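Local structure of 4-oxalocrotonate decarboxylase NahK (Pseudomonas putida, 5D2H) at residues D63-I68 and A179-S184; L82-T87 and E98-G103; I123-E128 and V162-Y167. The protein catalyses the metal-dependent decarboxylation of (3E)-2-oxohex-3-enedioate to 2-oxopent-4-enoate and carbon dioxide, a step in the breakdown of aromatic hydrocarbons. The protein carries 1 engineered substitution. All coordinates share one frame; numbering follows the deposited sequence.

Interaction 1: residues D63-I68 and A179-S184. With AKG (2-oxoglutaric acid), chain C.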
loop_
_atom_site.group_PDB
_atom_site.type_symbol
_atom_site.label_atom_id
_atom_site.label_comp_id
_atom_site.label_asym_id
_atom_site.label_seq_id
_atom_site.Cartn_x
_atom_site.Cartn_y
_atom_site.Cartn_z
ATOM N N ASP A 63 -1.377 -0.552 16.256
ATOM C CA ASP A 63 -1.959 -1.604 17.078
ATOM C C ASP A 63 -3.261 -2.044 16.432
ATOM O O ASP A 63 -3.534 -3.240 16.293
ATOM C CB ASP A 63 -2.256 -1.119 18.491
ATOM C CG ASP A 63 -1.016 -1.032 19.360
ATOM O OD1 ASP A 63 0.087 -1.416 18.900
ATOM O OD2 ASP A 63 -1.162 -0.586 20.516
ATOM N N VAL A 64 -4.064 -1.068 16.026
ATOM C CA VAL A 64 -5.329 -1.401 15.375
ATOM C C VAL A 64 -5.081 -2.146 14.070
ATOM O O VAL A 64 -5.667 -3.205 13.829
ATOM C CB VAL A 64 -6.196 -0.151 15.153
ATOM C CG1 VAL A 64 -7.361 -0.458 14.212
ATOM C CG2 VAL A 64 -6.711 0.368 16.502
ATOM N N GLN A 65 -4.185 -1.626 13.240
ATOM C CA GLN A 65 -3.940 -2.260 11.953
ATOM C C GLN A 65 -3.445 -3.675 12.144
ATOM O O GLN A 65 -3.918 -4.599 11.489
ATOM C CB GLN A 65 -2.911 -1.490 11.129
ATOM C CG GLN A 65 -2.610 -2.178 9.826
ATOM C CD GLN A 65 -1.416 -1.584 9.124
ATOM O OE1 GLN A 65 -0.420 -2.269 8.895
ATOM N NE2 GLN A 65 -1.503 -0.300 8.787
ATOM N N TRP A 66 -2.477 -3.853 13.041
ATOM C CA TRP A 66 -1.954 -5.190 13.287
ATOM C C TRP A 66 -2.999 -6.148 13.849
ATOM O O TRP A 66 -2.920 -7.344 13.617
ATOM C CB TRP A 66 -0.720 -5.155 14.192
ATOM C CG TRP A 66 0.543 -4.787 13.455
ATOM C CD1 TRP A 66 0.956 -3.533 13.108
ATOM C CD2 TRP A 66 1.557 -5.686 12.988
ATOM N NE1 TRP A 66 2.161 -3.597 12.448
ATOM C CE2 TRP A 66 2.548 -4.907 12.362
ATOM C CE3 TRP A 66 1.717 -7.078 13.031
ATOM C CZ2 TRP A 66 3.689 -5.471 11.789
ATOM C CZ3 TRP A 66 2.849 -7.634 12.464
ATOM C CH2 TRP A 66 3.821 -6.834 11.853
ATOM N N GLU A 67 -3.967 -5.633 14.602
ATOM C CA GLU A 67 -5.014 -6.497 15.134
ATOM C C GLU A 67 -5.947 -6.938 13.996
ATOM O O GLU A 67 -6.433 -8.072 13.976
ATOM C CB GLU A 67 -5.777 -5.790 16.256
ATOM C CG GLU A 67 -7.140 -6.374 16.597
ATOM C CD GLU A 67 -7.082 -7.768 17.218
ATOM O OE1 GLU A 67 -5.979 -8.286 17.502
ATOM O OE2 GLU A 67 -8.167 -8.346 17.422
ATOM N N ILE A 68 -6.191 -6.029 13.052
ATOM C CA ILE A 68 -6.882 -6.383 11.822
ATOM C C ILE A 68 -6.125 -7.501 11.130
ATOM O O ILE A 68 -6.724 -8.489 10.721
ATOM C CB ILE A 68 -7.041 -5.180 10.867
ATOM C CG1 ILE A 68 -7.917 -4.107 11.521
ATOM C CG2 ILE A 68 -7.695 -5.629 9.558
ATOM C CD1 ILE A 68 -8.194 -2.915 10.636
ATOM N N ALA A 179 -4.835 2.974 10.706
ATOM C CA ALA A 179 -5.756 2.065 11.388
ATOM C C ALA A 179 -6.571 1.261 10.376
ATOM O O ALA A 179 -6.886 0.096 10.599
ATOM C CB ALA A 179 -6.679 2.838 12.341
ATOM N N ASP A 180 -6.880 1.891 9.250
ATOM C CA ASP A 180 -7.605 1.254 8.153
ATOM C C ASP A 180 -6.634 0.580 7.168
ATOM O O ASP A 180 -6.896 0.494 5.972
ATOM C CB ASP A 180 -8.483 2.305 7.450
ATOM C CG ASP A 180 -9.339 1.723 6.336
ATOM O OD1 ASP A 180 -9.795 0.568 6.466
ATOM O OD2 ASP A 180 -9.551 2.419 5.318
ATOM N N ASN A 181 -5.503 0.098 7.679
ATOM C CA ASN A 181 -4.555 -0.673 6.867
ATOM C C ASN A 181 -4.093 0.084 5.622
ATOM O O ASN A 181 -3.969 -0.494 4.534
ATOM C CB ASN A 181 -5.148 -2.027 6.463
ATOM C CG ASN A 181 -4.094 -2.998 5.954
ATOM O OD1 ASN A 181 -2.921 -2.933 6.354
ATOM N ND2 ASN A 181 -4.495 -3.897 5.063
ATOM N N ALA A 182 -3.856 1.383 5.781
ATOM C CA ALA A 182 -3.383 2.193 4.671
ATOM C C ALA A 182 -4.306 2.027 3.459
ATOM O O ALA A 182 -3.854 2.060 2.311
ATOM C CB ALA A 182 -1.945 1.810 4.318
ATOM N N SER A 183 -5.595 1.811 3.718
ATOM C CA SER A 183 -6.600 1.771 2.643
ATOM C C SER A 183 -6.406 0.611 1.661
ATOM O O SER A 183 -6.929 0.631 0.541
ATOM C CB SER A 183 -6.597 3.098 1.879
ATOM O OG SER A 183 -6.673 4.204 2.770
ATOM N N SER A 184 -5.651 -0.406 2.062
ATOM C CA SER A 184 -5.368 -1.497 1.136
ATOM C C SER A 184 -6.656 -2.245 0.833
ATOM O O SER A 184 -7.573 -2.278 1.664
ATOM C CB SER A 184 -4.332 -2.448 1.715
ATOM O OG SER A 184 -3.221 -1.728 2.228
HETATM C C1 AKG C . -1.328 4.370 -0.422
HETATM O O1 AKG C . -0.612 5.245 -0.949
HETATM O O2 AKG C . -1.187 3.153 -0.714
HETATM C C2 AKG C . -2.388 4.760 0.524
HETATM O O5 AKG C . -3.442 4.149 0.480
HETATM C C3 AKG C . -2.299 5.865 1.562
HETATM C C4 AKG C . -1.093 6.788 1.444
HETATM C C5 AKG C . -1.225 7.833 0.357
HETATM O O3 AKG C . -0.156 8.201 -0.176
HETATM O O4 AKG C . -2.350 8.302 0.030
#
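The side chain of Gln65 overlaps that of Asn181, the two crossing at about a right angle with their amide planes 66° apart. Gln65 CD comes within 3.4 Å of Asn181 OD1, and Gln65 NE2 lies 3.6 Å from Asn181 CA. The two amides make no hydrogen bond with each other; Gln65 NE2 instead donates to Val178 O and Tyr102 O, while Asn181 OD1 accepts from Phe104 N. With CG anti to the backbone N (chi1 177°) and the chain extended beyond it, Gln65 carries its amide from the helix as far as Asn181. Nearer the helix backbone the contact is close, the small Ala179 letting its CA approach that of Gln65 to 4.7 Å. Val64 CG1 packs on Ala179 CB at 3.9 Å, and Ile68 CD1 rests against Ala179 O at 3.3 Å. Asn181, with positive phi, is the C-prime residue of a Schellman motif that ends helix 174-179. Its own carbonyl is held twice, by Ser184 N and by Ser184 OG at 2.7 Å from Asn181 O, the hydroxyl approaching nearly head-on to the carbonyl. The turn so fixed directs Ala182 O into the ligand pocket, where it accepts from Lys83 NZ. Helix 58-74 is thus packed against the C-terminal end of helix 174-179; Ile36 of helix 26-41 touches Ala179 and Asp180, and strand 101-106 meets Gln65 and Ile68 through Phe104 and Ala182 through Ile101.

Interaction 2: residues L82-T87 and E98-G103. With AKG (2-oxoglutaric acid), chain C; EDO (1,2-ethanediol), chain D.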
loop_
_atom_site.group_PDB
_atom_site.type_symbol
_atom_site.label_atom_id
_atom_site.label_comp_id
_atom_site.label_asym_id
_atom_site.label_seq_id
_atom_site.Cartn_x
_atom_site.Cartn_y
_atom_site.Cartn_z
ATOM N N LEU A 82 3.424 -6.328 1.954
ATOM C CA LEU A 82 3.264 -5.079 2.660
ATOM C C LEU A 82 3.180 -3.996 1.614
ATOM O O LEU A 82 3.712 -4.156 0.508
ATOM C CB LEU A 82 4.469 -4.853 3.570
ATOM C CG LEU A 82 4.626 -5.941 4.635
ATOM C CD1 LEU A 82 5.998 -5.859 5.335
ATOM C CD2 LEU A 82 3.503 -5.833 5.651
ATOM N N LYS A 83 2.488 -2.905 1.934
ATOM C CA LYS A 83 2.404 -1.802 0.992
ATOM C C LYS A 83 2.790 -0.533 1.713
ATOM O O LYS A 83 2.736 -0.480 2.943
ATOM C CB LYS A 83 1.011 -1.707 0.339
ATOM C CG LYS A 83 -0.174 -1.653 1.296
ATOM C CD LYS A 83 -0.288 -0.315 1.986
ATOM C CE LYS A 83 -0.562 0.813 1.008
ATOM N NZ LYS A 83 -1.976 0.811 0.507
ATOM N N MET A 84 3.237 0.465 0.958
ATOM C CA MET A 84 3.693 1.713 1.552
ATOM C C MET A 84 2.763 2.830 1.145
ATOM O O MET A 84 2.363 2.912 -0.013
ATOM C CB MET A 84 5.098 2.066 1.084
ATOM C CG MET A 84 6.124 1.022 1.399
ATOM S SD MET A 84 6.157 0.782 3.165
ATOM C CE MET A 84 6.879 2.318 3.730
ATOM N N GLY A 85 2.436 3.692 2.102
ATOM C CA GLY A 85 1.665 4.884 1.821
ATOM C C GLY A 85 2.442 6.133 2.179
ATOM O O GLY A 85 3.404 6.072 2.966
ATOM N N LEU A 86 2.030 7.269 1.619
ATOM C CA LEU A 86 2.663 8.547 1.938
ATOM C C LEU A 86 4.146 8.503 1.586
ATOM O O LEU A 86 5.002 8.871 2.396
ATOM C CB LEU A 86 2.486 8.869 3.420
ATOM C CG LEU A 86 1.054 9.186 3.834
ATOM C CD1 LEU A 86 1.012 9.585 5.298
ATOM C CD2 LEU A 86 0.509 10.299 2.952
ATOM N N THR A 87 4.443 8.021 0.384
ATOM C CA THR A 87 5.825 7.878 -0.064
ATOM C C THR A 87 6.194 9.093 -0.885
ATOM O O THR A 87 6.892 8.991 -1.884
ATOM C CB THR A 87 6.007 6.639 -0.950
ATOM O OG1 THR A 87 5.023 6.656 -1.994
ATOM C CG2 THR A 87 5.862 5.360 -0.129
ATOM N N GLU A 98 6.479 12.689 9.313
ATOM C CA GLU A 98 7.898 12.644 8.984
ATOM C C GLU A 98 8.306 11.350 8.272
ATOM O O GLU A 98 9.451 11.202 7.866
ATOM C CB GLU A 98 8.735 12.825 10.255
ATOM C CG GLU A 98 8.484 14.146 10.988
ATOM C CD GLU A 98 9.270 14.265 12.291
ATOM O OE1 GLU A 98 9.874 13.261 12.727
ATOM O OE2 GLU A 98 9.283 15.368 12.880
ATOM N N THR A 99 7.371 10.419 8.112
ATOM C CA THR A 99 7.689 9.151 7.470
ATOM C C THR A 99 6.520 8.629 6.653
ATOM O O THR A 99 5.383 9.063 6.833
ATOM C CB THR A 99 8.048 8.052 8.501
ATOM O OG1 THR A 99 6.866 7.658 9.209
ATOM C CG2 THR A 99 9.092 8.538 9.488
ATOM N N PRO A 100 6.797 7.673 5.754
ATOM C CA PRO A 100 5.699 6.965 5.096
ATOM C C PRO A 100 4.880 6.213 6.127
ATOM O O PRO A 100 5.191 6.215 7.330
ATOM C CB PRO A 100 6.424 5.960 4.197
ATOM C CG PRO A 100 7.753 6.572 3.949
ATOM C CD PRO A 100 8.111 7.274 5.227
ATOM N N ILE A 101 3.825 5.568 5.652
ATOM C CA ILE A 101 3.092 4.626 6.464
ATOM C C ILE A 101 3.078 3.335 5.680
ATOM O O ILE A 101 3.419 3.326 4.493
ATOM C CB ILE A 101 1.645 5.077 6.685
ATOM C CG1 ILE A 101 0.949 5.274 5.340
ATOM C CG2 ILE A 101 1.605 6.379 7.494
ATOM C CD1 ILE A 101 -0.549 5.473 5.477
ATOM N N TYR A 102 2.686 2.245 6.329
ATOM C CA TYR A 102 2.613 0.971 5.640
ATOM C C TYR A 102 1.338 0.253 6.016
ATOM O O TYR A 102 0.687 0.592 6.999
ATOM C CB TYR A 102 3.837 0.089 5.947
ATOM C CG TYR A 102 3.932 -0.381 7.385
ATOM C CD1 TYR A 102 3.219 -1.499 7.824
ATOM C CD2 TYR A 102 4.750 0.277 8.298
ATOM C CE1 TYR A 102 3.292 -1.924 9.134
ATOM C CE2 TYR A 102 4.837 -0.146 9.610
ATOM C CZ TYR A 102 4.108 -1.245 10.025
ATOM O OH TYR A 102 4.192 -1.664 11.333
ATOM N N GLY A 103 0.978 -0.737 5.210
ATOM C CA GLY A 103 -0.116 -1.616 5.536
ATOM C C GLY A 103 0.251 -2.978 5.014
ATOM O O GLY A 103 1.266 -3.125 4.335
HETATM C C1 AKG C . -1.328 4.370 -0.422
HETATM O O1 AKG C . -0.612 5.245 -0.949
HETATM O O2 AKG C . -1.187 3.153 -0.714
HETATM C C2 AKG C . -2.388 4.760 0.524
HETATM O O5 AKG C . -3.442 4.149 0.480
HETATM C C3 AKG C . -2.299 5.865 1.562
HETATM C C4 AKG C . -1.093 6.788 1.444
HETATM C C5 AKG C . -1.225 7.833 0.357
HETATM O O3 AKG C . -0.156 8.201 -0.176
HETATM O O4 AKG C . -2.350 8.302 0.030
HETATM C C1 EDO D . 5.464 2.241 13.760
HETATM O O1 EDO D . 5.504 3.633 13.372
HETATM C C2 EDO D . 5.645 1.361 12.522
HETATM O O2 EDO D . 5.651 -0.035 12.858
#
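The ring of Tyr102 is stacked with that of Tyr62 and has O2 of a 1,2-ethanediol in plane at its edge, hydrogen-bonded to Tyr102 OH; Tyr102 CB packs on Met84 SD at 3.7 Å. The motif is an antiparallel beta ladder between strands 79-85 and 101-106, joined through helix 89-95. Lys83 with Gly103 and Gly85 with Ile101 are hydrogen-bonded pairs, flanking the non-hydrogen-bonded pair Met84 with Tyr102. Gly85 N reaches Ile101 O in a short, nearly straight bond of 2.6 Å, the donor lying above the plane of the Ile101 carbonyl. On the face of Met84 and Tyr102, the bent methionine chain brings CE to 3.7 Å from Pro100 CB. The other face binds 2-oxoglutarate. Gly85 CA lies 3.4 Å from C4 of this ligand, which passes directly over the glycine at this point. Lys83 is folded at every torsion, starting at chi1 53°, and this curl takes CD over Gly103 N at 3.5 Å and delivers NZ to O2 of the ligand and to Glu161. A methionine in its place would probably leave ligand O2 without this donor and Glu161 without its charged mate. Leu86 CD1 meets Ile101 CG2, while its own backbone N donates to O3 of the far carboxylate of 2-oxoglutarate at 3.0 Å, with an angle of 151° at the hydrogen.

Interaction 3: residues I123-E128 and V162-Y167. With MG (magnesium ion), chain B; AKG (2-oxoglutaric acid), chain C; EDO (1,2-ethanediol), chain F.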
loop_
_atom_site.group_PDB
_atom_site.type_symbol
_atom_site.label_atom_id
_atom_site.label_comp_id
_atom_site.label_asym_id
_atom_site.label_seq_id
_atom_site.Cartn_x
_atom_site.Cartn_y
_atom_site.Cartn_z
ATOM N N ILE A 123 -15.790 0.179 -1.888
ATOM C CA ILE A 123 -16.569 1.342 -1.497
ATOM C C ILE A 123 -16.411 2.523 -2.456
ATOM O O ILE A 123 -17.379 2.971 -3.059
ATOM C CB ILE A 123 -16.202 1.772 -0.068
ATOM C CG1 ILE A 123 -16.498 0.618 0.903
ATOM C CG2 ILE A 123 -16.955 3.041 0.315
ATOM C CD1 ILE A 123 -16.074 0.867 2.317
ATOM N N HIS A 124 -15.191 3.030 -2.592
ATOM C CA HIS A 124 -14.918 4.112 -3.532
ATOM C C HIS A 124 -13.481 3.990 -4.001
ATOM O O HIS A 124 -12.624 4.827 -3.669
ATOM C CB HIS A 124 -15.186 5.483 -2.910
ATOM C CG HIS A 124 -14.926 5.557 -1.435
ATOM N ND1 HIS A 124 -15.618 6.419 -0.607
ATOM C CD2 HIS A 124 -14.045 4.902 -0.642
ATOM C CE1 HIS A 124 -15.179 6.284 0.634
ATOM N NE2 HIS A 124 -14.231 5.365 0.640
ATOM N N PRO A 125 -13.204 2.922 -4.757
ATOM C CA PRO A 125 -11.819 2.523 -5.011
ATOM C C PRO A 125 -11.087 3.446 -5.971
ATOM O O PRO A 125 -11.699 4.099 -6.823
ATOM C CB PRO A 125 -11.970 1.134 -5.640
ATOM C CG PRO A 125 -13.323 1.172 -6.294
ATOM C CD PRO A 125 -14.174 1.992 -5.369
ATOM N N LYS A 126 -9.765 3.482 -5.823
ATOM C CA LYS A 126 -8.893 4.186 -6.744
ATOM C C LYS A 126 -7.731 3.259 -7.041
ATOM O O LYS A 126 -7.390 2.404 -6.225
ATOM C CB LYS A 126 -8.347 5.457 -6.108
ATOM C CG LYS A 126 -9.392 6.434 -5.618
ATOM C CD LYS A 126 -8.720 7.709 -5.111
ATOM C CE LYS A 126 -9.752 8.693 -4.580
ATOM N NZ LYS A 126 -9.129 9.986 -4.208
ATOM N N ILE A 127 -7.119 3.432 -8.205
ATOM C CA ILE A 127 -5.953 2.641 -8.547
ATOM C C ILE A 127 -4.729 3.529 -8.551
ATOM O O ILE A 127 -4.815 4.732 -8.808
ATOM C CB ILE A 127 -6.098 1.973 -9.914
ATOM C CG1 ILE A 127 -6.202 3.031 -11.022
ATOM C CG2 ILE A 127 -7.310 1.066 -9.914
ATOM C CD1 ILE A 127 -5.938 2.477 -12.413
ATOM N N GLU A 128 -3.592 2.933 -8.240
ATOM C CA GLU A 128 -2.325 3.626 -8.369
ATOM C C GLU A 128 -1.290 2.687 -8.976
ATOM O O GLU A 128 -1.339 1.469 -8.763
ATOM C CB GLU A 128 -1.863 4.185 -7.019
ATOM C CG GLU A 128 -2.034 3.242 -5.862
ATOM C CD GLU A 128 -1.728 3.886 -4.524
ATOM O OE1 GLU A 128 -1.501 5.116 -4.463
ATOM O OE2 GLU A 128 -1.722 3.152 -3.521
ATOM N N VAL A 162 -5.172 -1.273 -5.853
ATOM C CA VAL A 162 -6.481 -0.681 -5.700
ATOM C C VAL A 162 -6.595 -0.327 -4.232
ATOM O O VAL A 162 -6.526 -1.197 -3.354
ATOM C CB VAL A 162 -7.617 -1.619 -6.153
ATOM C CG1 VAL A 162 -8.964 -0.887 -6.087
ATOM C CG2 VAL A 162 -7.358 -2.105 -7.583
ATOM N N ILE A 163 -6.703 0.962 -3.958
ATOM C CA ILE A 163 -6.857 1.405 -2.589
ATOM C C ILE A 163 -8.290 1.850 -2.408
ATOM O O ILE A 163 -8.943 2.262 -3.355
ATOM C CB ILE A 163 -5.884 2.531 -2.227
ATOM C CG1 ILE A 163 -6.076 3.725 -3.173
ATOM C CG2 ILE A 163 -4.428 1.996 -2.220
ATOM C CD1 ILE A 163 -5.226 4.929 -2.814
ATOM N N ASP A 164 -8.786 1.733 -1.189
ATOM C CA ASP A 164 -10.183 1.999 -0.943
ATOM C C ASP A 164 -10.289 2.292 0.532
ATOM O O ASP A 164 -10.372 1.385 1.355
ATOM C CB ASP A 164 -11.020 0.775 -1.337
ATOM C CG ASP A 164 -12.514 1.053 -1.330
ATOM O OD1 ASP A 164 -12.914 2.213 -1.555
ATOM O OD2 ASP A 164 -13.291 0.104 -1.102
ATOM N N SER A 165 -10.236 3.571 0.869
ATOM C CA SER A 165 -10.373 3.976 2.247
ATOM C C SER A 165 -11.761 3.561 2.708
ATOM O O SER A 165 -12.739 3.808 2.013
ATOM C CB SER A 165 -10.226 5.485 2.368
ATOM O OG SER A 165 -10.396 5.862 3.715
ATOM N N ARG A 166 -11.845 2.925 3.872
ATOM C CA ARG A 166 -13.144 2.574 4.433
ATOM C C ARG A 166 -13.827 3.787 5.073
ATOM O O ARG A 166 -14.937 3.683 5.592
ATOM C CB ARG A 166 -12.998 1.430 5.440
ATOM C CG ARG A 166 -13.166 0.059 4.808
ATOM C CD ARG A 166 -12.215 -0.146 3.623
ATOM N NE ARG A 166 -10.817 -0.174 4.070
ATOM C CZ ARG A 166 -9.833 -0.814 3.444
ATOM N NH1 ARG A 166 -8.592 -0.783 3.934
ATOM N NH2 ARG A 166 -10.081 -1.485 2.326
ATOM N N TYR A 167 -13.168 4.943 5.035
ATOM C CA TYR A 167 -13.762 6.143 5.620
ATOM C C TYR A 167 -14.605 6.949 4.643
ATOM O O TYR A 167 -14.302 7.042 3.455
ATOM C CB TYR A 167 -12.708 7.037 6.288
ATOM C CG TYR A 167 -11.877 6.294 7.304
ATOM C CD1 TYR A 167 -12.466 5.742 8.432
ATOM C CD2 TYR A 167 -10.517 6.123 7.126
ATOM C CE1 TYR A 167 -11.723 5.052 9.361
ATOM C CE2 TYR A 167 -9.760 5.425 8.052
ATOM C CZ TYR A 167 -10.366 4.891 9.163
ATOM O OH TYR A 167 -9.628 4.201 10.096
HETATM MG MG MG B . -0.289 2.229 -2.685
HETATM C C1 AKG C . -1.328 4.370 -0.422
HETATM O O1 AKG C . -0.612 5.245 -0.949
HETATM O O2 AKG C . -1.187 3.153 -0.714
HETATM C C2 AKG C . -2.388 4.760 0.524
HETATM O O5 AKG C . -3.442 4.149 0.480
HETATM C C3 AKG C . -2.299 5.865 1.562
HETATM C C4 AKG C . -1.093 6.788 1.444
HETATM C C5 AKG C . -1.225 7.833 0.357
HETATM O O3 AKG C . -0.156 8.201 -0.176
HETATM O O4 AKG C . -2.350 8.302 0.030
HETATM C C1 EDO F . -8.567 5.751 -1.460
HETATM O O1 EDO F . -8.628 6.977 -0.723
HETATM C C2 EDO F . -9.857 5.578 -2.261
HETATM O O2 EDO F . -10.978 5.609 -1.368
HETATM O O HOH W 1 1.322 1.343 -1.851
HETATM O O HOH W 2 0.701 4.078 -2.730
#
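Asp164 takes two successive backbone N-H groups with one carboxylate: Ile123 N donates to OD2 and His124 N to OD1, each at 2.6 Å. Both meet their oxygen on the syn side and about 20° out of the carboxylate plane, so one carboxylate grips two neighbouring amides of the loop. Its CG, anti to the backbone N (chi1 -170°), is what brings it across to that loop. The His124 ring stands at 89° to this carboxylate, and its NE2 donates to Ser165 O at 2.6 Å in a bent bond, that oxygen almost in the ring plane. Tyr167 O lies at the same ring's edge, and Ile123 CG2 sits over the centre of one face, 3.5 Å above the plane. Ser165 OG in turn accepts from Tyr167 N, an ST turn. A 1,2-ethanediol, probably from the crystallisation liquor, also bridges the two segments, its O2 donating to His124 O and accepting from Ser165 N.

Beyond the loop the pairing becomes regular. Lys126 and Ile163 form an antiparallel hydrogen-bonded pair, and beside it Pro125 CB packs on Val162 CG1 at 3.6 Å. Glu128 then leads to the metal: its extended chain sets OE2 at 1.9 Å from the magnesium ion, with Ile163 CG2 against that oxygen at 3.2 Å. Glu130 and Glu161 also bind the ion, and O2 of 2-oxoglutarate at 2.4 Å from the magnesium and two waters make it six-coordinate. Acidic residues on paired strands, holding a divalent metal that in turn holds the oxoacid, form the metal site characteristic of the fumarylacetoacetate hydrolase family.

How the interactions relate
From the N terminus, helix 58-74 supplies the first half of interaction 1, whose partner follows 111 residues later, closing the longest loop of the three. Within that loop lie the other two in series. Interaction 2 closes a short one, strand 79-85 returning through helix 89-95 to strand 101-106; interaction 3 then joins the start of strand 126-135 to the end of strand 153-163, in the same sheet. None cross. The turn of 179-184 meets both of the other contacts, through Arg166 in interaction 3 and Lys83 in interaction 2. All three converge on 2-oxoglutarate, linking the helices to the sheet around the active site.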